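Local coordinates for rhamnonate dehydratase (Gibberella zeae PH-1, PDB 3FXG), which probably catalyses the magnesium-dependent dehydration of L-rhamnonate to its 2-keto-3-deoxy product, as expected of an enolase-superfamily acid sugar dehydratase, at residues 218-229 with 244-255. Numbering follows the deposited sequence.
Sequences PIMVDCYMSLNV and INWWEECLSPDD. With MG (magnesium ion), chain I.
Selenomethionine M220 sets its CG over the middle of one face of the W246 indole, a CH-pi contact 3.4 Å from the centroid of the six-membered ring; its SE lies over the same face, farther off, in a Met-aromatic contact. Bends at chi2 (72°) and chi3 (98°) fold the chain back so that CE also reaches CH2 of the ring. At the indole edge NE1 donates, close to the ring plane, to the anti lone pair of OE1 of E248, an oxygen also held by a salt bridge to K185. One face of the W247 indole carries V221 CB near the rim of the six-membered ring and I244 CG2 near the pyrrole end, while SG of C223 stands at its edge, 4.1 Å from CE3. Between the two indoles the strands 219-222 and 246-248 pair in parallel, stitched by V221 N to W246 O at 3.0 Å, E248 N to V221 O at 2.8 Å and C223 N to E248 O. With helix 229-238 between them, the strands form a beta-alpha-beta unit of the enolase-superfamily barrel. Past the strands the loops are joined by L227 N to C250 O, and M225 SE packs on CD of P253 at 3.6 Å.

D222 and E248 emerge on the face opposite V221 and W247, their carboxylate planes 54° apart. OD2 of D222 and OE2 of E248 each bind magnesium at 2.2 Å, and E275 completes the protein ligands. The other oxygen of D222, OD1, accepts from Y224 N in an Asx turn and from a magnesium-bound water that also donates to OE2 of E249, whose OE1 hydrogen-bonds H276. Lying 3.1 Å apart, OD2 of D222 and OE2 of E248 would probably repel each other without the shared magnesium, consistent with a site that stabilises an enolate-like intermediate.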
loop_
_atom_site.group_PDB
_atom_site.type_symbol
_atom_site.label_atom_id
_atom_site.label_comp_id
_atom_site.label_asym_id
_atom_site.label_seq_id
_atom_site.Cartn_x
_atom_site.Cartn_y
_atom_site.Cartn_z
ATOM N N PRO A 218 24.066 -9.055 -28.409
ATOM C CA PRO A 218 22.865 -9.230 -27.587
ATOM C C PRO A 218 22.127 -10.541 -27.851
ATOM O O PRO A 218 21.840 -10.887 -28.995
ATOM C CB PRO A 218 22.014 -8.012 -27.951
ATOM C CG PRO A 218 23.041 -6.975 -28.307
ATOM C CD PRO A 218 24.021 -7.774 -29.134
ATOM N N ILE A 219 21.832 -11.267 -26.777
ATOM C CA ILE A 219 21.106 -12.527 -26.865
ATOM C C ILE A 219 19.889 -12.447 -25.952
ATOM O O ILE A 219 20.013 -12.135 -24.765
ATOM C CB ILE A 219 21.971 -13.727 -26.410
ATOM C CG1 ILE A 219 23.103 -13.964 -27.410
ATOM C CG2 ILE A 219 21.105 -14.982 -26.281
ATOM C CD1 ILE A 219 24.028 -15.094 -27.020
HETATM N N MSE A 220 18.719 -12.715 -26.517
HETATM C CA MSE A 220 17.472 -12.700 -25.765
HETATM C C MSE A 220 16.959 -14.139 -25.704
HETATM O O MSE A 220 17.317 -14.961 -26.545
HETATM C CB MSE A 220 16.437 -11.805 -26.458
HETATM C CG MSE A 220 16.786 -10.316 -26.468
HETATM SE SE MSE A 220 18.248 -9.820 -27.658
HETATM C CE MSE A 220 17.208 -9.193 -29.169
ATOM N N VAL A 221 16.125 -14.447 -24.717
ATOM C CA VAL A 221 15.596 -15.799 -24.581
ATOM C C VAL A 221 14.073 -15.823 -24.574
ATOM O O VAL A 221 13.437 -15.178 -23.738
ATOM C CB VAL A 221 16.110 -16.463 -23.281
ATOM C CG1 VAL A 221 15.613 -17.900 -23.193
ATOM C CG2 VAL A 221 17.641 -16.418 -23.247
ATOM N N ASP A 222 13.491 -16.567 -25.507
ATOM C CA ASP A 222 12.037 -16.679 -25.592
ATOM C C ASP A 222 11.602 -17.920 -24.828
ATOM O O ASP A 222 12.112 -19.014 -25.070
ATOM C CB ASP A 222 11.594 -16.783 -27.048
ATOM C CG ASP A 222 10.097 -16.601 -27.213
ATOM O OD1 ASP A 222 9.327 -17.420 -26.672
ATOM O OD2 ASP A 222 9.693 -15.632 -27.886
ATOM N N CYS A 223 10.652 -17.751 -23.912
ATOM C CA CYS A 223 10.180 -18.860 -23.091
ATOM C C CYS A 223 8.762 -19.348 -23.405
ATOM O O CYS A 223 8.243 -20.239 -22.731
ATOM C CB CYS A 223 10.299 -18.480 -21.612
ATOM S SG CYS A 223 11.995 -18.034 -21.104
ATOM N N TYR A 224 8.151 -18.765 -24.431
ATOM C CA TYR A 224 6.806 -19.130 -24.882
ATOM C C TYR A 224 5.821 -19.507 -23.760
ATOM O O TYR A 224 5.306 -20.628 -23.727
ATOM C CB TYR A 224 6.909 -20.279 -25.903
ATOM C CG TYR A 224 5.670 -20.487 -26.757
ATOM C CD1 TYR A 224 5.227 -19.496 -27.637
ATOM C CD2 TYR A 224 4.928 -21.665 -26.668
ATOM C CE1 TYR A 224 4.069 -19.674 -28.409
ATOM C CE2 TYR A 224 3.772 -21.853 -27.431
ATOM C CZ TYR A 224 3.347 -20.854 -28.296
ATOM O OH TYR A 224 2.191 -21.028 -29.025
HETATM N N MSE A 225 5.561 -18.554 -22.863
HETATM C CA MSE A 225 4.639 -18.711 -21.729
HETATM C C MSE A 225 4.686 -20.078 -21.033
HETATM O O MSE A 225 3.686 -20.546 -20.488
HETATM C CB MSE A 225 3.197 -18.391 -22.187
HETATM C CG MSE A 225 2.639 -19.260 -23.314
HETATM SE SE MSE A 225 0.970 -18.602 -24.153
HETATM C CE MSE A 225 1.199 -19.436 -25.883
ATOM N N SER A 226 5.869 -20.684 -20.988
ATOM C CA SER A 226 6.006 -22.023 -20.422
ATOM C C SER A 226 6.576 -22.209 -19.021
ATOM O O SER A 226 6.592 -23.333 -18.522
ATOM C CB SER A 226 6.839 -22.878 -21.374
ATOM O OG SER A 226 8.197 -22.463 -21.343
ATOM N N LEU A 227 7.055 -21.147 -18.382
ATOM C CA LEU A 227 7.640 -21.313 -17.057
ATOM C C LEU A 227 6.709 -20.874 -15.933
ATOM O O LEU A 227 5.497 -20.740 -16.119
ATOM C CB LEU A 227 8.962 -20.535 -16.964
ATOM C CG LEU A 227 9.901 -20.679 -18.168
ATOM C CD1 LEU A 227 11.172 -19.876 -17.916
ATOM C CD2 LEU A 227 10.228 -22.155 -18.409
ATOM N N ASN A 228 7.287 -20.680 -14.755
ATOM C CA ASN A 228 6.534 -20.223 -13.595
ATOM C C ASN A 228 7.474 -19.320 -12.804
ATOM O O ASN A 228 8.668 -19.250 -13.107
ATOM C CB ASN A 228 6.051 -21.408 -12.752
ATOM C CG ASN A 228 7.185 -22.253 -12.225
ATOM O OD1 ASN A 228 8.055 -21.770 -11.500
ATOM N ND2 ASN A 228 7.177 -23.532 -12.580
ATOM N N VAL A 229 6.951 -18.630 -11.797
ATOM C CA VAL A 229 7.769 -17.704 -11.021
ATOM C C VAL A 229 9.045 -18.276 -10.419
ATOM O O VAL A 229 10.131 -17.734 -10.644
ATOM C CB VAL A 229 6.936 -17.029 -9.905
ATOM C CG1 VAL A 229 7.834 -16.168 -9.024
ATOM C CG2 VAL A 229 5.850 -16.162 -10.532
ATOM N N ILE A 244 22.319 -12.204 -20.416
ATOM C CA ILE A 244 21.141 -12.250 -21.282
ATOM C C ILE A 244 20.493 -10.863 -21.335
ATOM O O ILE A 244 20.277 -10.236 -20.300
ATOM C CB ILE A 244 20.114 -13.289 -20.758
ATOM C CG1 ILE A 244 20.746 -14.684 -20.763
ATOM C CG2 ILE A 244 18.848 -13.268 -21.607
ATOM C CD1 ILE A 244 21.272 -15.125 -22.119
ATOM N N ASN A 245 20.189 -10.388 -22.540
ATOM C CA ASN A 245 19.583 -9.067 -22.718
ATOM C C ASN A 245 18.199 -9.000 -22.068
ATOM O O ASN A 245 17.922 -8.102 -21.270
ATOM C CB ASN A 245 19.476 -8.732 -24.209
ATOM C CG ASN A 245 19.195 -7.259 -24.455
ATOM O OD1 ASN A 245 18.669 -6.883 -25.502
ATOM N ND2 ASN A 245 19.558 -6.419 -23.495
ATOM N N TRP A 246 17.322 -9.934 -22.419
ATOM C CA TRP A 246 16.004 -9.975 -21.801
ATOM C C TRP A 246 15.382 -11.357 -21.906
ATOM O O TRP A 246 15.731 -12.149 -22.787
ATOM C CB TRP A 246 15.060 -8.907 -22.388
ATOM C CG TRP A 246 14.399 -9.224 -23.714
ATOM C CD1 TRP A 246 13.528 -10.247 -23.981
ATOM C CD2 TRP A 246 14.496 -8.457 -24.922
ATOM N NE1 TRP A 246 13.076 -10.157 -25.279
ATOM C CE2 TRP A 246 13.653 -9.069 -25.877
ATOM C CE3 TRP A 246 15.212 -7.308 -25.289
ATOM C CZ2 TRP A 246 13.507 -8.569 -27.180
ATOM C CZ3 TRP A 246 15.066 -6.809 -26.585
ATOM C CH2 TRP A 246 14.219 -7.443 -27.512
ATOM N N TRP A 247 14.470 -11.639 -20.981
ATOM C CA TRP A 247 13.765 -12.912 -20.926
ATOM C C TRP A 247 12.328 -12.646 -21.346
ATOM O O TRP A 247 11.630 -11.837 -20.723
ATOM C CB TRP A 247 13.829 -13.475 -19.508
ATOM C CG TRP A 247 15.228 -13.811 -19.088
ATOM C CD1 TRP A 247 16.176 -12.949 -18.615
ATOM C CD2 TRP A 247 15.848 -15.100 -19.141
ATOM N NE1 TRP A 247 17.349 -13.624 -18.369
ATOM C CE2 TRP A 247 17.174 -14.946 -18.683
ATOM C CE3 TRP A 247 15.409 -16.373 -19.530
ATOM C CZ2 TRP A 247 18.070 -16.019 -18.604
ATOM C CZ3 TRP A 247 16.302 -17.443 -19.450
ATOM C CH2 TRP A 247 17.615 -17.255 -18.991
ATOM N N GLU A 248 11.895 -13.337 -22.396
ATOM C CA GLU A 248 10.567 -13.141 -22.970
ATOM C C GLU A 248 9.481 -14.162 -22.639
ATOM O O GLU A 248 9.700 -15.373 -22.689
ATOM C CB GLU A 248 10.710 -13.027 -24.491
ATOM C CG GLU A 248 9.440 -12.636 -25.222
ATOM C CD GLU A 248 9.718 -12.217 -26.653
ATOM O OE1 GLU A 248 10.717 -11.500 -26.876
ATOM O OE2 GLU A 248 8.936 -12.594 -27.550
ATOM N N GLU A 249 8.297 -13.639 -22.326
ATOM C CA GLU A 249 7.117 -14.434 -21.992
ATOM C C GLU A 249 7.410 -15.634 -21.098
ATOM O O GLU A 249 7.035 -16.764 -21.414
ATOM C CB GLU A 249 6.412 -14.897 -23.277
ATOM C CG GLU A 249 4.893 -14.991 -23.119
ATOM C CD GLU A 249 4.158 -15.355 -24.405
ATOM O OE1 GLU A 249 2.914 -15.226 -24.421
ATOM O OE2 GLU A 249 4.809 -15.777 -25.389
ATOM N N CYS A 250 8.078 -15.383 -19.975
ATOM C CA CYS A 250 8.414 -16.440 -19.028
ATOM C C CYS A 250 7.178 -17.069 -18.404
ATOM O O CYS A 250 7.141 -18.275 -18.170
ATOM C CB CYS A 250 9.288 -15.892 -17.901
ATOM S SG CYS A 250 10.893 -15.294 -18.430
ATOM N N LEU A 251 6.168 -16.247 -18.140
ATOM C CA LEU A 251 4.946 -16.729 -17.509
ATOM C C LEU A 251 3.747 -16.855 -18.436
ATOM O O LEU A 251 3.733 -16.326 -19.550
ATOM C CB LEU A 251 4.559 -15.798 -16.356
ATOM C CG LEU A 251 5.641 -15.480 -15.319
ATOM C CD1 LEU A 251 5.077 -14.507 -14.279
ATOM C CD2 LEU A 251 6.111 -16.762 -14.654
ATOM N N SER A 252 2.739 -17.574 -17.957
ATOM C CA SER A 252 1.495 -17.726 -18.692
ATOM C C SER A 252 0.883 -16.330 -18.769
ATOM O O SER A 252 1.071 -15.520 -17.861
ATOM C CB SER A 252 0.540 -18.641 -17.920
ATOM O OG SER A 252 -0.795 -18.445 -18.345
ATOM N N PRO A 253 0.167 -16.017 -19.863
ATOM C CA PRO A 253 -0.452 -14.692 -19.980
ATOM C C PRO A 253 -1.498 -14.468 -18.878
ATOM O O PRO A 253 -1.922 -13.337 -18.642
ATOM C CB PRO A 253 -1.078 -14.726 -21.373
ATOM C CG PRO A 253 -0.138 -15.615 -22.134
ATOM C CD PRO A 253 0.106 -16.738 -21.147
ATOM N N ASP A 254 -1.913 -15.548 -18.214
ATOM C CA ASP A 254 -2.894 -15.456 -17.128
ATOM C C ASP A 254 -2.264 -14.983 -15.821
ATOM O O ASP A 254 -2.980 -14.708 -14.863
ATOM C CB ASP A 254 -3.542 -16.815 -16.829
ATOM C CG ASP A 254 -4.557 -17.241 -17.868
ATOM O OD1 ASP A 254 -5.382 -16.405 -18.294
ATOM O OD2 ASP A 254 -4.540 -18.431 -18.242
ATOM N N ASP A 255 -0.936 -14.902 -15.770
ATOM C CA ASP A 255 -0.264 -14.505 -14.533
ATOM C C ASP A 255 0.767 -13.386 -14.678
ATOM O O ASP A 255 1.900 -13.498 -14.203
ATOM C CB ASP A 255 0.379 -15.746 -13.886
ATOM C CG ASP A 255 0.995 -15.458 -12.513
ATOM O OD1 ASP A 255 0.495 -14.566 -11.793
ATOM O OD2 ASP A 255 1.974 -16.146 -12.143
HETATM MG MG MG I . 7.864 -14.417 -28.264
HETATM O O HOH W 1 6.975 -16.068 -26.956
HETATM O O HOH W 2 3.265 -19.227 -15.608
HETATM O O HOH W 3 8.605 -14.025 -30.599
#